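Local coordinates for deoxyribose-phosphate aldolase (Toxoplasma gondii, PDB 4EIV), which belongs to the deoxyribose-phosphate aldolase family and folds as a closed barrel of eight parallel strands wrapped in helices, at residues A180-A194 with R230-H242. Residues are numbered along the deposited sequence; the frame is centred on the assembly and turned at random. Where two conformers were deposited one is given.
Sequences ADFLQTSSGLGATHA and RCIGIKIEVGDVH
The ring of Phe-182 lies flat over the backbone of Gly-233, whose CA stands 3.6 Å from the ring centroid in a CH-pi contact; lacking a side chain, glycine lets the ring settle directly on it. Lys-235 N sits at the ring's edge. Likewise Gly-239 CA covers one face of the His-193 imidazole, 3.4 Å from its centroid, while Gly-188 CA and Glu-237 OE2 lie at its edge. Ile-232 CD1 covers one face of the Arg-230 guanidinium, whose NH2 donates in plane to Ala-180 O (2.8 Å). His-193 ND1 donates in its ring plane to the syn lone pair of Glu-237 OE2 (2.7 Å). Ser-186 OG gives the same oxygen a second bond on its anti side, and Gly-239 N reaches OE1 from above the carboxylate plane, fixing the carboxylate's rotation. Glu-237 bends at chi2 (-76°) to meet these donors. Gln-184 and Lys-235 run extended side by side, and Lys-235 NZ continues to salt bridges with Glu-31 and Glu-118. Hydrogen bonds such as Lys-235 N to Leu-183 O (2.8 Å) and Leu-183 N to Gly-233 O join parallel strands 182-184 and 233-237. They are adjacent staves of the TIM barrel: strand 152-156 flanks the first, and helices 196-210 and 243-257 pack on Ile-234.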
loop_
_atom_site.group_PDB
_atom_site.type_symbol
_atom_site.label_atom_id
_atom_site.label_comp_id
_atom_site.label_asym_id
_atom_site.label_seq_id
_atom_site.Cartn_x
_atom_site.Cartn_y
_atom_site.Cartn_z
ATOM N N ALA A 180 12.139 -10.179 -18.359
ATOM C CA ALA A 180 11.677 -10.424 -17.003
ATOM C C ALA A 180 10.548 -9.472 -16.597
ATOM O O ALA A 180 10.612 -8.277 -16.875
ATOM C CB ALA A 180 12.835 -10.232 -16.021
ATOM N N ASP A 181 9.523 -10.013 -15.932
ATOM C CA ASP A 181 8.500 -9.189 -15.283
ATOM C C ASP A 181 8.846 -8.804 -13.842
ATOM O O ASP A 181 8.267 -7.866 -13.305
ATOM C CB ASP A 181 7.176 -9.934 -15.256
ATOM C CG ASP A 181 6.689 -10.273 -16.634
ATOM O OD1 ASP A 181 6.454 -9.351 -17.482
ATOM O OD2 ASP A 181 6.502 -11.481 -16.908
ATOM N N PHE A 182 9.719 -9.579 -13.197
ATOM C CA PHE A 182 10.198 -9.391 -11.834
ATOM C C PHE A 182 11.649 -9.839 -11.791
ATOM O O PHE A 182 12.022 -10.823 -12.445
ATOM C CB PHE A 182 9.451 -10.297 -10.831
ATOM C CG PHE A 182 8.350 -9.627 -10.022
ATOM C CD1 PHE A 182 7.075 -9.440 -10.555
ATOM C CD2 PHE A 182 8.579 -9.291 -8.701
ATOM C CE1 PHE A 182 6.071 -8.869 -9.768
ATOM C CE2 PHE A 182 7.610 -8.710 -7.936
ATOM C CZ PHE A 182 6.367 -8.530 -8.438
ATOM N N LEU A 183 12.444 -9.169 -10.956
ATOM C CA LEU A 183 13.794 -9.606 -10.608
ATOM C C LEU A 183 13.758 -10.105 -9.173
ATOM O O LEU A 183 13.342 -9.389 -8.268
ATOM C CB LEU A 183 14.803 -8.477 -10.721
ATOM C CG LEU A 183 14.971 -7.912 -12.121
ATOM C CD1 LEU A 183 16.020 -6.786 -12.113
ATOM C CD2 LEU A 183 15.345 -9.006 -13.135
ATOM N N GLN A 184 14.130 -11.368 -8.993
ATOM C CA GLN A 184 14.144 -12.020 -7.714
ATOM C C GLN A 184 15.603 -12.164 -7.317
ATOM O O GLN A 184 16.440 -12.643 -8.079
ATOM C CB GLN A 184 13.435 -13.370 -7.804
ATOM C CG GLN A 184 13.496 -14.191 -6.512
ATOM C CD GLN A 184 12.607 -15.435 -6.545
ATOM O OE1 GLN A 184 11.588 -15.468 -7.231
ATOM N NE2 GLN A 184 13.018 -16.460 -5.817
ATOM N N THR A 185 15.918 -11.788 -6.090
ATOM C CA THR A 185 17.304 -11.758 -5.650
ATOM C C THR A 185 18.009 -13.101 -5.680
ATOM O O THR A 185 19.155 -13.193 -6.063
ATOM C CB THR A 185 17.419 -11.220 -4.187
ATOM O OG1 THR A 185 16.631 -12.022 -3.285
ATOM C CG2 THR A 185 16.994 -9.768 -4.097
ATOM N N SER A 186 17.311 -14.135 -5.262
ATOM C CA SER A 186 17.988 -15.389 -4.857
ATOM C C SER A 186 16.977 -16.502 -4.775
ATOM O O SER A 186 15.759 -16.273 -4.676
ATOM C CB SER A 186 18.702 -15.182 -3.503
ATOM O OG SER A 186 17.868 -14.483 -2.581
ATOM N N SER A 187 17.486 -17.719 -4.902
ATOM C CA SER A 187 16.690 -18.930 -4.996
ATOM C C SER A 187 15.922 -19.434 -3.782
ATOM O O SER A 187 14.847 -20.039 -3.933
ATOM C CB SER A 187 17.634 -20.069 -5.379
ATOM O OG SER A 187 17.119 -21.268 -4.855
ATOM N N GLY A 188 16.504 -19.263 -2.601
ATOM C CA GLY A 188 15.933 -19.813 -1.372
ATOM C C GLY A 188 16.626 -21.111 -0.983
ATOM O O GLY A 188 16.861 -21.387 0.201
ATOM N N LEU A 189 16.946 -21.928 -1.977
ATOM C CA LEU A 189 17.657 -23.167 -1.720
ATOM C C LEU A 189 19.151 -22.922 -1.607
ATOM O O LEU A 189 19.910 -23.851 -1.292
ATOM C CB LEU A 189 17.427 -24.156 -2.856
ATOM C CG LEU A 189 15.984 -24.615 -3.037
ATOM C CD1 LEU A 189 15.891 -25.570 -4.228
ATOM C CD2 LEU A 189 15.470 -25.277 -1.775
ATOM N N GLY A 190 19.565 -21.700 -1.937
ATOM C CA GLY A 190 20.954 -21.299 -1.870
ATOM C C GLY A 190 21.444 -21.014 -0.455
ATOM O O GLY A 190 20.648 -20.916 0.482
ATOM N N ALA A 191 22.768 -20.891 -0.303
ATOM C CA ALA A 191 23.394 -20.607 0.990
ATOM C C ALA A 191 23.313 -19.124 1.384
ATOM O O ALA A 191 23.407 -18.778 2.555
ATOM C CB ALA A 191 24.860 -21.061 0.979
ATOM N N THR A 192 23.163 -18.244 0.407
ATOM C CA THR A 192 23.020 -16.816 0.682
ATOM C C THR A 192 21.745 -16.311 -0.012
ATOM O O THR A 192 21.197 -16.911 -0.948
ATOM C CB THR A 192 24.266 -16.008 0.277
ATOM O OG1 THR A 192 24.425 -16.061 -1.138
ATOM C CG2 THR A 192 25.531 -16.551 0.976
ATOM N N HIS A 193 21.277 -15.174 0.462
ATOM C CA HIS A 193 19.990 -14.625 0.073
ATOM C C HIS A 193 20.120 -13.130 -0.100
ATOM O O HIS A 193 21.229 -12.603 -0.216
ATOM C CB HIS A 193 18.981 -14.989 1.164
ATOM C CG HIS A 193 18.936 -16.458 1.434
ATOM N ND1 HIS A 193 18.213 -17.326 0.648
ATOM C CD2 HIS A 193 19.567 -17.218 2.360
ATOM C CE1 HIS A 193 18.385 -18.560 1.089
ATOM N NE2 HIS A 193 19.203 -18.525 2.128
ATOM N N ALA A 194 19.005 -12.419 -0.105
ATOM C CA ALA A 194 19.054 -10.987 -0.295
ATOM C C ALA A 194 19.870 -10.308 0.774
ATOM O O ALA A 194 19.831 -10.682 1.949
ATOM C CB ALA A 194 17.642 -10.381 -0.287
ATOM N N ARG A 230 7.408 -1.006 -19.410
ATOM C CA ARG A 230 6.489 -1.963 -18.801
ATOM C C ARG A 230 6.726 -2.040 -17.287
ATOM O O ARG A 230 7.775 -1.606 -16.794
ATOM C CB ARG A 230 6.661 -3.339 -19.447
ATOM C CG ARG A 230 7.983 -4.036 -19.100
ATOM C CD ARG A 230 8.199 -5.344 -19.870
ATOM N NE ARG A 230 9.319 -6.108 -19.309
ATOM C CZ ARG A 230 10.604 -5.888 -19.576
ATOM N NH1 ARG A 230 10.959 -4.904 -20.400
ATOM N NH2 ARG A 230 11.551 -6.655 -18.996
ATOM N N CYS A 231 5.745 -2.588 -16.571
ATOM C CA CYS A 231 5.797 -2.720 -15.119
ATOM C C CYS A 231 6.725 -3.853 -14.761
ATOM O O CYS A 231 6.553 -4.967 -15.267
ATOM C CB CYS A 231 4.406 -3.025 -14.561
ATOM S SG CYS A 231 4.319 -3.196 -12.757
ATOM N N ILE A 232 7.716 -3.576 -13.908
ATOM C CA ILE A 232 8.670 -4.608 -13.474
ATOM C C ILE A 232 8.828 -4.571 -11.956
ATOM O O ILE A 232 9.033 -3.521 -11.353
ATOM C CB ILE A 232 10.033 -4.496 -14.183
ATOM C CG1 ILE A 232 9.831 -4.558 -15.710
ATOM C CG2 ILE A 232 10.962 -5.629 -13.731
ATOM C CD1 ILE A 232 11.019 -4.142 -16.535
ATOM N N GLY A 233 8.698 -5.728 -11.338
ATOM C CA GLY A 233 8.790 -5.806 -9.914
ATOM C C GLY A 233 10.089 -6.328 -9.375
ATOM O O GLY A 233 10.960 -6.825 -10.104
ATOM N N ILE A 234 10.257 -6.174 -8.065
ATOM C CA ILE A 234 11.395 -6.759 -7.351
ATOM C C ILE A 234 10.865 -7.683 -6.263
ATOM O O ILE A 234 9.929 -7.343 -5.537
ATOM C CB ILE A 234 12.349 -5.714 -6.724
ATOM C CG1 ILE A 234 13.605 -6.393 -6.178
ATOM C CG2 ILE A 234 11.682 -4.986 -5.594
ATOM C CD1 ILE A 234 14.618 -5.423 -5.641
ATOM N N LYS A 235 11.457 -8.869 -6.204
ATOM C CA LYS A 235 11.182 -9.859 -5.161
ATOM C C LYS A 235 12.436 -10.051 -4.321
ATOM O O LYS A 235 13.491 -10.442 -4.854
ATOM C CB LYS A 235 10.725 -11.198 -5.741
ATOM C CG LYS A 235 10.565 -12.297 -4.721
ATOM C CD LYS A 235 9.847 -13.513 -5.227
ATOM C CE LYS A 235 9.864 -14.640 -4.215
ATOM N NZ LYS A 235 9.066 -15.820 -4.674
ATOM N N ILE A 236 12.324 -9.758 -3.029
ATOM C CA ILE A 236 13.404 -9.883 -2.070
ATOM C C ILE A 236 13.214 -11.228 -1.382
ATOM O O ILE A 236 12.234 -11.438 -0.660
ATOM C CB ILE A 236 13.397 -8.719 -1.075
ATOM C CG1 ILE A 236 13.534 -7.374 -1.805
ATOM C CG2 ILE A 236 14.511 -8.865 -0.074
ATOM C CD1 ILE A 236 13.539 -6.139 -0.927
ATOM N N GLU A 237 14.097 -12.166 -1.717
ATOM C CA GLU A 237 14.070 -13.527 -1.153
ATOM C C GLU A 237 15.037 -13.544 0.024
ATOM O O GLU A 237 16.230 -13.276 -0.143
ATOM C CB GLU A 237 14.414 -14.559 -2.227
ATOM C CG GLU A 237 14.233 -16.027 -1.817
ATOM C CD GLU A 237 15.323 -16.552 -0.915
ATOM O OE1 GLU A 237 14.953 -17.193 0.080
ATOM O OE2 GLU A 237 16.529 -16.321 -1.210
ATOM N N VAL A 238 14.506 -13.780 1.223
ATOM C CA VAL A 238 15.245 -13.586 2.464
ATOM C C VAL A 238 15.667 -14.841 3.164
ATOM O O VAL A 238 16.201 -14.778 4.275
ATOM C CB VAL A 238 14.449 -12.687 3.446
ATOM C CG1 VAL A 238 14.112 -11.342 2.786
ATOM C CG2 VAL A 238 13.193 -13.369 3.936
ATOM N N GLY A 239 15.443 -15.989 2.562
ATOM C CA GLY A 239 15.896 -17.216 3.177
ATOM C C GLY A 239 15.110 -17.523 4.427
ATOM O O GLY A 239 13.871 -17.459 4.425
ATOM N N ASP A 240 15.845 -17.796 5.513
ATOM C CA ASP A 240 15.247 -18.186 6.786
ATOM C C ASP A 240 15.414 -17.159 7.903
ATOM O O ASP A 240 15.341 -17.495 9.091
ATOM C CB ASP A 240 15.777 -19.570 7.187
ATOM C CG ASP A 240 15.328 -20.656 6.212
ATOM O OD1 ASP A 240 16.210 -21.270 5.559
ATOM O OD2 ASP A 240 14.088 -20.836 6.058
ATOM N N VAL A 241 15.619 -15.898 7.535
ATOM C CA VAL A 241 15.710 -14.830 8.535
ATOM C C VAL A 241 14.367 -14.576 9.224
ATOM O O VAL A 241 13.308 -15.018 8.758
ATOM C CB VAL A 241 16.224 -13.503 7.943
ATOM C CG1 VAL A 241 17.649 -13.702 7.368
ATOM C CG2 VAL A 241 15.265 -12.971 6.925
ATOM N N HIS A 242 14.432 -13.845 10.332
ATOM C CA HIS A 242 13.245 -13.492 11.118
ATOM C C HIS A 242 12.560 -12.206 10.643
ATOM O O HIS A 242 13.047 -11.493 9.757
ATOM C CB HIS A 242 13.631 -13.357 12.591
ATOM C CG HIS A 242 14.215 -14.599 13.172
ATOM N ND1 HIS A 242 13.450 -15.706 13.450
ATOM C CD2 HIS A 242 15.477 -14.904 13.563
ATOM C CE1 HIS A 242 14.217 -16.656 13.955
ATOM N NE2 HIS A 242 15.452 -16.193 14.037
HETATM O O HOH W 1 5.517 -7.200 -13.681
HETATM O O HOH W 2 6.132 -6.531 -17.357
HETATM O O HOH W 3 15.937 -20.418 2.612
#